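Local atomic coordinates of putative ring-cleaving dioxygenase mhqO (Bacillus subtilis subsp. subtilis, PDB entry 3OAJ), a protein that probably acts as an iron(II)-dependent extradiol ring-cleavage dioxygenase that may contribute to the breakdown of aromatic compounds. Residues Trp140-Val145 and Phe307-Leu312; Leu160-Asp165 and His260-Phe265; Asp185-Arg190 and Ile199-Thr204. All blocks are in the same frame, centred on the assembly; numbering follows the deposited sequence.

Interaction 1: residues Trp140-Val145 and Phe307-Leu312; sequences WTFGEV and FEVREL
The outer end of the Phe142 ring carries the apolar part of this contact, set against three consecutive residues near the end of the modelled chain. Its CZ lies 3.6 Å from CG1, one methyl of the beta-branched Val309, which meets the ring obliquely. Over one face stands CG of Glu311, in a CH-pi contact 3.8 Å from the Phe142 ring centroid and 15° off the ring normal. At the ring edge, CE2 comes within 3.7 Å of the carbonyl O of Arg310, where the slightly positive aromatic hydrogens suit an oxygen. Phe142 reaches this far because its CG is anti to the backbone N (chi1 -163°).

The contact is mounted on a type II' beta turn running from Phe142 to Val145, in the long loop between strands 126-131 and 153-160. Gly143 occupies its second position with phi 62°, a value that glycine accepts readily.

One hydrogen bond supplies the polar part. Gly143 N donates to OE2 of Glu311 over 2.8 Å, arriving from above the carboxylate plane. Glu311 is suited to both roles: its CG methylene covers one ring face while its extended chain carries the carboxylate to the turn. Nearby, the Arg310 guanidinium forms a salt bridge with Asp24 of helix 19-29.

Interaction 2: residues Leu160-Asp165 and His260-Phe265; sequences LSEQPD and HGEILF
Ser161 points OG anti to its backbone nitrogen (chi1 170°), bringing the hydroxyl to 3.2 Å from CA of Gly261 across the contact. With chi1 near -70°, Glu162 and Gln163 both carry CG away from their own carbonyls, and the extended chains then reach Glu262 and the carbonyl of His260 respectively. The approach to Ser161 is this close because Gly261, a glycine, presents only its CA to the hydroxyl.

The main link is from backbone to backbone: Glu162 N donates to Gly261 O over 2.9 Å, nearly straight at 168° and directed in the carbonyl plane onto a lone pair. Beside it, Gln163 NE2 makes a weak, bent bond to His260 O at 3.1 Å, while Gln163 OE1 accepts from Lys166; an amide can serve a donor and an acceptor together. The carboxylate of Glu162 lies against the aliphatic part of Glu262, CD to CG 3.6 Å. The charged ends are not in contact: Glu162 OE2 and Glu262 OE1, of like charge, lie 5.2 Å apart. CD1 of Ile263 packs 3.7 Å from Leu160 O, an apolar branch suited to this buried place.

Ser161 OG also accepts from Gln163 N at 3.0 Å and hydrogen-bonds to Thr167 OG1, so the buried hydroxyl is well provided with partners. This is an ST turn leading into helix 164-174, with Gln163 at the N-cap position; it joins the strand-to-helix connection of the second VOC module to the loop entering strand 264-269, which bears the metal ligand Glu266.

Interaction 3: residues Asp185-Arg190 and Ile199-Thr204; sequences DFVRYR and IDLKLT
Arg188 and Asp200 lie side by side and point the same way, their guanidinium and carboxylate planes only 21° apart. The grip is side-on and twofold: NE meets OD1 of Asp200 at 2.8 Å, almost straight at 176°, and NH2 reaches OD2 of Asp200 at 2.9 Å. Each oxygen offers its syn lone pair. A bend at chi3 (-78°) turns the arginine head alongside its shorter partner.

On the same sheet face Phe186 crosses Lys202 obliquely, its CD1 lying 3.9 Å from CA of Lys202. The long, flexible lysine bends at its last torsion and forms a salt bridge, NZ 2.7 Å from OD2 of Asp185, on the anti side. Thr204 OG1 donates to that same Asp185 OD2 at 2.6 Å from the syn side, giving one oxygen two short bonds.

The other face is apolar where the strands meet. The side chains of Val187 and Leu201 pack flank to flank, with CG1 of Val187 3.8 Å from CB of Leu201, while Leu203 flanks the valine. Leucine suits position 201, where it offers apolar surface to helix 164-174. Tyr189 pairs with Ile199, and its hydroxyl goes on to Glu172 of that helix.

The side chains are carried by an antiparallel hairpin, strands 186-190 and 198-202, in which Val187-Leu201 and Tyr189-Ile199 are hydrogen-bonded pairs, whereas Phe186-Lys202 and Arg188-Asp200 are non-hydrogen-bonded pairs. A further backbone bond, Leu203 N to Asp185 O, extends the pairing.

Further salt bridges from Arg188 to Glu114 and Asp200 to Arg111, with Tyr116 hydrogen-bonded to Arg188, continue the polar face towards strands 107-111 and 114-120. Such a buried network of alternating charges probably keeps both Arg188 and Asp200 ionised, and the paired bonds fix the guanidinium's rotation.

In the fold
Interactions 2 and 3 are neighbours within the second VOC module, their centres 12 Å apart. Ser161 and Pro164 provide the join: Ser161 CB lies 3.8 Å from Leu201 CD1, and Pro164 O 3.4 Å from Leu201 CD2, so the turn before helix 164-174 and its first residue pack against Leu201 of strand 198-202. Interaction 1 lies on the opposite side of the chain's centre, about 36 Å from interaction 2 and 34 Å from interaction 3, centre to centre. Interaction 2 comes nearest the metal site: the Ile263 side chain is about 6 Å from that of His218 and about 12 Å from the zinc ion bound by His11, His218 and Glu266. Interactions 1 and 3 lie away from it.

Interaction 1: residues Trp140-Val145 and Phe307-Leu312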
loop_
_atom_site.group_PDB
_atom_site.type_symbol
_atom_site.label_atom_id
_atom_site.label_comp_id
_atom_site.label_asym_id
_atom_site.label_seq_id
_atom_site.Cartn_x
_atom_site.Cartn_y
_atom_site.Cartn_z
ATOM N N TRP A 140 -2.610 -14.729 -9.747
ATOM C CA TRP A 140 -3.644 -14.012 -10.494
ATOM C C TRP A 140 -3.162 -13.738 -11.910
ATOM O O TRP A 140 -2.267 -12.910 -12.141
ATOM C CB TRP A 140 -4.017 -12.709 -9.802
ATOM C CG TRP A 140 -5.278 -12.071 -10.347
ATOM C CD1 TRP A 140 -5.369 -10.878 -11.026
ATOM C CD2 TRP A 140 -6.618 -12.556 -10.201
ATOM N NE1 TRP A 140 -6.687 -10.609 -11.321
ATOM C CE2 TRP A 140 -7.472 -11.620 -10.831
ATOM C CE3 TRP A 140 -7.184 -13.687 -9.585
ATOM C CZ2 TRP A 140 -8.864 -11.789 -10.880
ATOM C CZ3 TRP A 140 -8.578 -13.859 -9.651
ATOM C CH2 TRP A 140 -9.392 -12.905 -10.286
ATOM N N THR A 141 -3.763 -14.444 -12.858
ATOM C CA THR A 141 -3.460 -14.248 -14.276
ATOM C C THR A 141 -4.427 -13.223 -14.860
ATOM O O THR A 141 -5.645 -13.359 -14.728
ATOM C CB THR A 141 -3.503 -15.584 -15.059
ATOM O OG1 THR A 141 -2.494 -16.465 -14.549
ATOM C CG2 THR A 141 -3.247 -15.349 -16.540
ATOM N N PHE A 142 -3.881 -12.179 -15.477
ATOM C CA PHE A 142 -4.697 -11.103 -16.029
ATOM C C PHE A 142 -3.970 -10.521 -17.222
ATOM O O PHE A 142 -2.871 -9.979 -17.088
ATOM C CB PHE A 142 -4.967 -10.028 -14.970
ATOM C CG PHE A 142 -6.107 -9.098 -15.308
ATOM C CD1 PHE A 142 -7.430 -9.506 -15.156
ATOM C CD2 PHE A 142 -5.855 -7.800 -15.742
ATOM C CE1 PHE A 142 -8.486 -8.642 -15.452
ATOM C CE2 PHE A 142 -6.908 -6.926 -16.048
ATOM C CZ PHE A 142 -8.224 -7.351 -15.897
ATOM N N GLY A 143 -4.581 -10.653 -18.395
ATOM C CA GLY A 143 -3.911 -10.293 -19.639
ATOM C C GLY A 143 -2.681 -11.161 -19.843
ATOM O O GLY A 143 -2.747 -12.388 -19.710
ATOM N N GLU A 144 -1.556 -10.524 -20.153
ATOM C CA GLU A 144 -0.289 -11.226 -20.352
ATOM C C GLU A 144 0.454 -11.485 -19.035
ATOM O O GLU A 144 1.515 -12.108 -19.030
ATOM C CB GLU A 144 0.619 -10.439 -21.313
ATOM C CG GLU A 144 0.184 -10.486 -22.784
ATOM C CD GLU A 144 1.119 -9.719 -23.717
ATOM O OE1 GLU A 144 2.285 -9.450 -23.339
ATOM O OE2 GLU A 144 0.686 -9.396 -24.848
ATOM N N VAL A 145 -0.099 -11.024 -17.918
ATOM C CA VAL A 145 0.602 -11.171 -16.630
ATOM C C VAL A 145 0.349 -12.577 -16.076
ATOM O O VAL A 145 -0.791 -12.940 -15.776
ATOM C CB VAL A 145 0.204 -10.072 -15.604
ATOM C CG1 VAL A 145 1.056 -10.172 -14.326
ATOM C CG2 VAL A 145 0.368 -8.685 -16.215
ATOM N N PHE A 307 -17.424 1.907 -13.260
ATOM C CA PHE A 307 -16.138 1.527 -13.812
ATOM C C PHE A 307 -16.085 0.015 -13.934
ATOM O O PHE A 307 -16.841 -0.692 -13.266
ATOM C CB PHE A 307 -14.962 2.082 -12.964
ATOM C CG PHE A 307 -14.737 1.351 -11.665
ATOM C CD1 PHE A 307 -13.811 0.319 -11.591
ATOM C CD2 PHE A 307 -15.433 1.711 -10.516
ATOM C CE1 PHE A 307 -13.592 -0.363 -10.392
ATOM C CE2 PHE A 307 -15.221 1.034 -9.316
ATOM C CZ PHE A 307 -14.315 -0.008 -9.259
ATOM N N GLU A 308 -15.211 -0.481 -14.799
ATOM C CA GLU A 308 -15.041 -1.919 -14.923
ATOM C C GLU A 308 -13.580 -2.334 -14.902
ATOM O O GLU A 308 -12.699 -1.602 -15.371
ATOM C CB GLU A 308 -15.790 -2.480 -16.144
ATOM C CG GLU A 308 -15.112 -2.289 -17.496
ATOM C CD GLU A 308 -15.737 -3.139 -18.608
ATOM O OE1 GLU A 308 -15.184 -3.154 -19.729
ATOM O OE2 GLU A 308 -16.772 -3.800 -18.364
ATOM N N VAL A 309 -13.329 -3.503 -14.327
ATOM C CA VAL A 309 -12.013 -4.105 -14.382
ATOM C C VAL A 309 -11.928 -4.716 -15.767
ATOM O O VAL A 309 -12.733 -5.584 -16.117
ATOM C CB VAL A 309 -11.861 -5.183 -13.295
ATOM C CG1 VAL A 309 -10.548 -5.959 -13.453
ATOM C CG2 VAL A 309 -11.953 -4.546 -11.903
ATOM N N ARG A 310 -10.974 -4.244 -16.566
ATOM C CA ARG A 310 -10.873 -4.693 -17.957
ATOM C C ARG A 310 -9.438 -4.932 -18.389
ATOM O O ARG A 310 -8.514 -4.237 -17.961
ATOM C CB ARG A 310 -11.558 -3.696 -18.903
ATOM C CG ARG A 310 -11.086 -2.255 -18.753
ATOM C CD ARG A 310 -11.933 -1.285 -19.532
ATOM N NE ARG A 310 -11.417 0.071 -19.362
ATOM C CZ ARG A 310 -11.956 1.171 -19.878
ATOM N NH1 ARG A 310 -13.057 1.109 -20.623
ATOM N NH2 ARG A 310 -11.389 2.344 -19.651
ATOM N N GLU A 311 -9.259 -5.937 -19.234
ATOM C CA GLU A 311 -7.967 -6.168 -19.849
ATOM C C GLU A 311 -7.740 -5.117 -20.928
ATOM O O GLU A 311 -8.657 -4.753 -21.669
ATOM C CB GLU A 311 -7.867 -7.592 -20.408
ATOM C CG GLU A 311 -7.798 -8.667 -19.323
ATOM C CD GLU A 311 -7.682 -10.079 -19.875
ATOM O OE1 GLU A 311 -7.984 -10.280 -21.075
ATOM O OE2 GLU A 311 -7.304 -10.994 -19.107
ATOM N N LEU A 312 -6.517 -4.599 -20.968
ATOM C CA LEU A 312 -6.115 -3.644 -21.980
ATOM C C LEU A 312 -5.321 -4.425 -23.021
ATOM O O LEU A 312 -5.022 -3.922 -24.090
ATOM C CB LEU A 312 -5.256 -2.525 -21.373
ATOM C CG LEU A 312 -5.652 -1.917 -20.017
ATOM C CD1 LEU A 312 -4.567 -0.996 -19.491
ATOM C CD2 LEU A 312 -6.980 -1.173 -20.081
#

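Interaction 2: residues Leu160-Asp165 and His260-Phe265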
loop_
_atom_site.group_PDB
_atom_site.type_symbol
_atom_site.label_atom_id
_atom_site.label_comp_id
_atom_site.label_asym_id
_atom_site.label_seq_id
_atom_site.Cartn_x
_atom_site.Cartn_y
_atom_site.Cartn_z
ATOM N N LEU A 160 9.694 9.307 3.526
ATOM C CA LEU A 160 10.198 10.675 3.598
ATOM C C LEU A 160 9.736 11.248 4.931
ATOM O O LEU A 160 8.559 11.498 5.136
ATOM C CB LEU A 160 9.640 11.511 2.449
ATOM C CG LEU A 160 9.771 10.921 1.041
ATOM C CD1 LEU A 160 9.129 11.861 0.025
ATOM C CD2 LEU A 160 11.239 10.687 0.679
ATOM N N SER A 161 10.677 11.405 5.849
ATOM C CA SER A 161 10.376 11.810 7.214
ATOM C C SER A 161 10.840 13.241 7.493
ATOM O O SER A 161 11.926 13.645 7.056
ATOM C CB SER A 161 11.062 10.841 8.186
ATOM O OG SER A 161 10.987 11.310 9.519
ATOM N N GLU A 162 10.036 14.010 8.226
ATOM C CA GLU A 162 10.479 15.336 8.666
ATOM C C GLU A 162 11.610 15.228 9.691
ATOM O O GLU A 162 12.395 16.157 9.845
ATOM C CB GLU A 162 9.328 16.147 9.258
ATOM C CG GLU A 162 8.280 16.595 8.246
ATOM C CD GLU A 162 7.259 17.542 8.850
ATOM O OE1 GLU A 162 7.533 18.128 9.921
ATOM O OE2 GLU A 162 6.186 17.700 8.242
ATOM N N GLN A 163 11.680 14.089 10.379
ATOM C CA GLN A 163 12.677 13.846 11.427
ATOM C C GLN A 163 13.224 12.420 11.333
ATOM O O GLN A 163 12.845 11.554 12.115
ATOM C CB GLN A 163 12.071 14.069 12.812
ATOM C CG GLN A 163 11.670 15.504 13.118
ATOM C CD GLN A 163 11.431 15.688 14.594
ATOM O OE1 GLN A 163 12.370 15.709 15.395
ATOM N NE2 GLN A 163 10.169 15.787 14.973
ATOM N N PRO A 164 14.107 12.171 10.354
ATOM C CA PRO A 164 14.532 10.799 10.068
ATOM C C PRO A 164 15.170 10.065 11.261
ATOM O O PRO A 164 15.016 8.850 11.358
ATOM C CB PRO A 164 15.542 10.974 8.928
ATOM C CG PRO A 164 15.167 12.251 8.283
ATOM C CD PRO A 164 14.639 13.129 9.366
ATOM N N ASP A 165 15.868 10.776 12.153
ATOM C CA ASP A 165 16.454 10.127 13.330
ATOM C C ASP A 165 15.369 9.500 14.214
ATOM O O ASP A 165 15.527 8.386 14.725
ATOM C CB ASP A 165 17.318 11.098 14.153
ATOM C CG ASP A 165 18.593 11.536 13.429
ATOM O OD1 ASP A 165 19.017 10.877 12.459
ATOM O OD2 ASP A 165 19.182 12.557 13.842
ATOM N N HIS A 260 6.795 10.756 14.593
ATOM C CA HIS A 260 7.416 12.064 14.830
ATOM C C HIS A 260 7.919 12.744 13.559
ATOM O O HIS A 260 8.053 13.968 13.531
ATOM C CB HIS A 260 8.530 11.983 15.879
ATOM C CG HIS A 260 8.099 11.376 17.179
ATOM N ND1 HIS A 260 6.891 11.669 17.780
ATOM C CD2 HIS A 260 8.707 10.476 17.987
ATOM C CE1 HIS A 260 6.787 10.997 18.912
ATOM N NE2 HIS A 260 7.879 10.270 19.066
ATOM N N GLY A 261 8.208 11.952 12.523
ATOM C CA GLY A 261 8.555 12.514 11.213
ATOM C C GLY A 261 7.329 12.926 10.402
ATOM O O GLY A 261 7.447 13.310 9.232
ATOM N N GLU A 262 6.160 12.856 11.043
ATOM C CA GLU A 262 4.864 13.288 10.488
ATOM C C GLU A 262 4.201 12.317 9.504
ATOM O O GLU A 262 3.149 12.632 8.942
ATOM C CB GLU A 262 4.917 14.721 9.927
ATOM C CG GLU A 262 5.069 15.781 11.024
ATOM C CD GLU A 262 3.960 15.692 12.065
ATOM O OE1 GLU A 262 2.790 15.622 11.653
ATOM O OE2 GLU A 262 4.260 15.688 13.279
ATOM N N ILE A 263 4.760 11.119 9.331
ATOM C CA ILE A 263 4.103 10.104 8.526
ATOM C C ILE A 263 2.976 9.484 9.344
ATOM O O ILE A 263 3.159 9.192 10.530
ATOM C CB ILE A 263 5.098 9.015 8.082
ATOM C CG1 ILE A 263 6.328 9.639 7.413
ATOM C CG2 ILE A 263 4.445 8.069 7.091
ATOM C CD1 ILE A 263 7.484 8.647 7.217
ATOM N N LEU A 264 1.825 9.268 8.712
ATOM C CA LEU A 264 0.736 8.569 9.375
ATOM C C LEU A 264 0.939 7.062 9.253
ATOM O O LEU A 264 0.991 6.524 8.142
ATOM C CB LEU A 264 -0.613 9.010 8.797
ATOM C CG LEU A 264 -1.841 8.367 9.467
ATOM C CD1 LEU A 264 -1.870 8.672 10.964
ATOM C CD2 LEU A 264 -3.139 8.831 8.793
ATOM N N PHE A 265 1.075 6.402 10.408
ATOM C CA PHE A 265 1.232 4.953 10.456
ATOM C C PHE A 265 -0.074 4.320 10.930
ATOM O O PHE A 265 -0.896 4.950 11.614
ATOM C CB PHE A 265 2.322 4.584 11.476
ATOM C CG PHE A 265 3.749 4.595 10.927
ATOM C CD1 PHE A 265 4.083 5.229 9.731
ATOM C CD2 PHE A 265 4.770 3.999 11.667
ATOM C CE1 PHE A 265 5.385 5.242 9.269
ATOM C CE2 PHE A 265 6.098 3.989 11.198
ATOM C CZ PHE A 265 6.402 4.621 10.000
#

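Interaction 3: residues Asp185-Arg190 and Ile199-Thr204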
loop_
_atom_site.group_PDB
_atom_site.type_symbol
_atom_site.label_atom_id
_atom_site.label_comp_id
_atom_site.label_asym_id
_atom_site.label_seq_id
_atom_site.Cartn_x
_atom_site.Cartn_y
_atom_site.Cartn_z
ATOM N N ASP A 185 21.796 8.250 0.189
ATOM C CA ASP A 185 20.978 9.020 1.108
ATOM C C ASP A 185 19.942 8.202 1.875
ATOM O O ASP A 185 18.909 8.734 2.281
ATOM C CB ASP A 185 20.303 10.200 0.389
ATOM C CG ASP A 185 19.830 11.278 1.361
ATOM O OD1 ASP A 185 20.569 11.612 2.318
ATOM O OD2 ASP A 185 18.705 11.779 1.180
ATOM N N PHE A 186 20.226 6.919 2.100
ATOM C CA PHE A 186 19.241 6.017 2.704
ATOM C C PHE A 186 19.773 5.211 3.872
ATOM O O PHE A 186 20.942 4.837 3.891
ATOM C CB PHE A 186 18.719 5.023 1.666
ATOM C CG PHE A 186 18.015 5.669 0.508
ATOM C CD1 PHE A 186 16.744 6.229 0.669
ATOM C CD2 PHE A 186 18.625 5.720 -0.738
ATOM C CE1 PHE A 186 16.082 6.834 -0.417
ATOM C CE2 PHE A 186 17.981 6.322 -1.823
ATOM C CZ PHE A 186 16.709 6.879 -1.662
ATOM N N VAL A 187 18.903 4.942 4.841
ATOM C CA VAL A 187 19.114 3.823 5.748
ATOM C C VAL A 187 18.038 2.783 5.443
ATOM O O VAL A 187 16.874 3.130 5.186
ATOM C CB VAL A 187 19.158 4.247 7.247
ATOM C CG1 VAL A 187 17.855 4.915 7.661
ATOM C CG2 VAL A 187 19.488 3.057 8.148
ATOM N N ARG A 188 18.449 1.514 5.435
ATOM C CA ARG A 188 17.555 0.403 5.099
ATOM C C ARG A 188 17.269 -0.463 6.316
ATOM O O ARG A 188 18.184 -0.804 7.085
ATOM C CB ARG A 188 18.164 -0.459 3.991
ATOM C CG ARG A 188 17.363 -1.726 3.663
ATOM C CD ARG A 188 17.794 -2.322 2.332
ATOM N NE ARG A 188 17.214 -1.561 1.229
ATOM C CZ ARG A 188 17.124 -1.983 -0.028
ATOM N NH1 ARG A 188 17.583 -3.186 -0.355
ATOM N NH2 ARG A 188 16.556 -1.204 -0.947
ATOM N N TYR A 189 16.004 -0.822 6.460
ATOM C CA TYR A 189 15.496 -1.691 7.483
ATOM C C TYR A 189 14.762 -2.886 6.889
ATOM O O TYR A 189 14.214 -2.787 5.859
ATOM C CB TYR A 189 14.560 -0.889 8.415
ATOM C CG TYR A 189 15.288 0.075 9.301
ATOM C CD1 TYR A 189 15.917 -0.378 10.400
ATOM C CD2 TYR A 189 15.363 1.409 9.040
ATOM C CE1 TYR A 189 16.593 0.398 11.187
ATOM C CE2 TYR A 189 16.097 2.224 9.886
ATOM C CZ TYR A 189 16.695 1.673 10.951
ATOM O OH TYR A 189 17.391 2.345 11.861
ATOM N N ARG A 190 14.773 -4.014 7.578
ATOM C CA ARG A 190 14.089 -5.212 7.106
ATOM C C ARG A 190 13.203 -5.749 8.226
ATOM O O ARG A 190 13.659 -5.891 9.367
ATOM C CB ARG A 190 15.123 -6.257 6.655
ATOM C CG ARG A 190 14.596 -7.634 6.347
ATOM C CD ARG A 190 15.683 -8.510 5.728
ATOM N NE ARG A 190 15.849 -8.233 4.307
ATOM C CZ ARG A 190 15.172 -8.862 3.346
ATOM N NH1 ARG A 190 14.298 -9.814 3.667
ATOM N NH2 ARG A 190 15.386 -8.555 2.070
ATOM N N ILE A 199 12.304 -1.673 4.065
ATOM C CA ILE A 199 11.887 -0.295 4.325
ATOM C C ILE A 199 13.076 0.665 4.275
ATOM O O ILE A 199 13.959 0.591 5.121
ATOM C CB ILE A 199 11.150 -0.198 5.694
ATOM C CG1 ILE A 199 10.071 -1.291 5.845
ATOM C CG2 ILE A 199 10.603 1.214 5.915
ATOM C CD1 ILE A 199 8.975 -1.306 4.732
ATOM N N ASP A 200 13.097 1.533 3.273
ATOM C CA ASP A 200 14.150 2.517 3.103
ATOM C C ASP A 200 13.664 3.838 3.653
ATOM O O ASP A 200 12.488 4.192 3.494
ATOM C CB ASP A 200 14.536 2.660 1.628
ATOM C CG ASP A 200 15.220 1.413 1.096
ATOM O OD1 ASP A 200 16.106 0.904 1.816
ATOM O OD2 ASP A 200 14.860 0.932 -0.003
ATOM N N LEU A 201 14.560 4.523 4.355
ATOM C CA LEU A 201 14.265 5.814 4.951
ATOM C C LEU A 201 15.285 6.800 4.404
ATOM O O LEU A 201 16.497 6.599 4.536
ATOM C CB LEU A 201 14.331 5.718 6.487
ATOM C CG LEU A 201 14.319 7.006 7.315
ATOM C CD1 LEU A 201 13.011 7.783 7.161
ATOM C CD2 LEU A 201 14.554 6.674 8.782
ATOM N N LYS A 202 14.787 7.864 3.780
ATOM C CA LYS A 202 15.631 8.924 3.266
ATOM C C LYS A 202 16.172 9.739 4.438
ATOM O O LYS A 202 15.440 10.090 5.366
ATOM C CB LYS A 202 14.853 9.802 2.279
ATOM C CG LYS A 202 15.747 10.750 1.480
ATOM C CD LYS A 202 15.004 11.332 0.288
ATOM C CE LYS A 202 15.816 12.429 -0.410
ATOM N NZ LYS A 202 17.091 11.966 -1.013
ATOM N N LEU A 203 17.467 10.021 4.400
ATOM C CA LEU A 203 18.126 10.614 5.559
ATOM C C LEU A 203 18.157 12.130 5.543
ATOM O O LEU A 203 18.422 12.756 6.574
ATOM C CB LEU A 203 19.515 10.017 5.753
ATOM C CG LEU A 203 19.423 8.592 6.320
ATOM C CD1 LEU A 203 20.748 7.892 6.210
ATOM C CD2 LEU A 203 18.922 8.578 7.759
ATOM N N THR A 204 17.897 12.718 4.381
ATOM C CA THR A 204 17.848 14.173 4.283
ATOM C C THR A 204 16.444 14.645 3.898
ATOM O O THR A 204 15.934 14.273 2.836
ATOM C CB THR A 204 18.917 14.748 3.318
ATOM O OG1 THR A 204 18.680 14.288 1.986
ATOM C CG2 THR A 204 20.323 14.351 3.756
#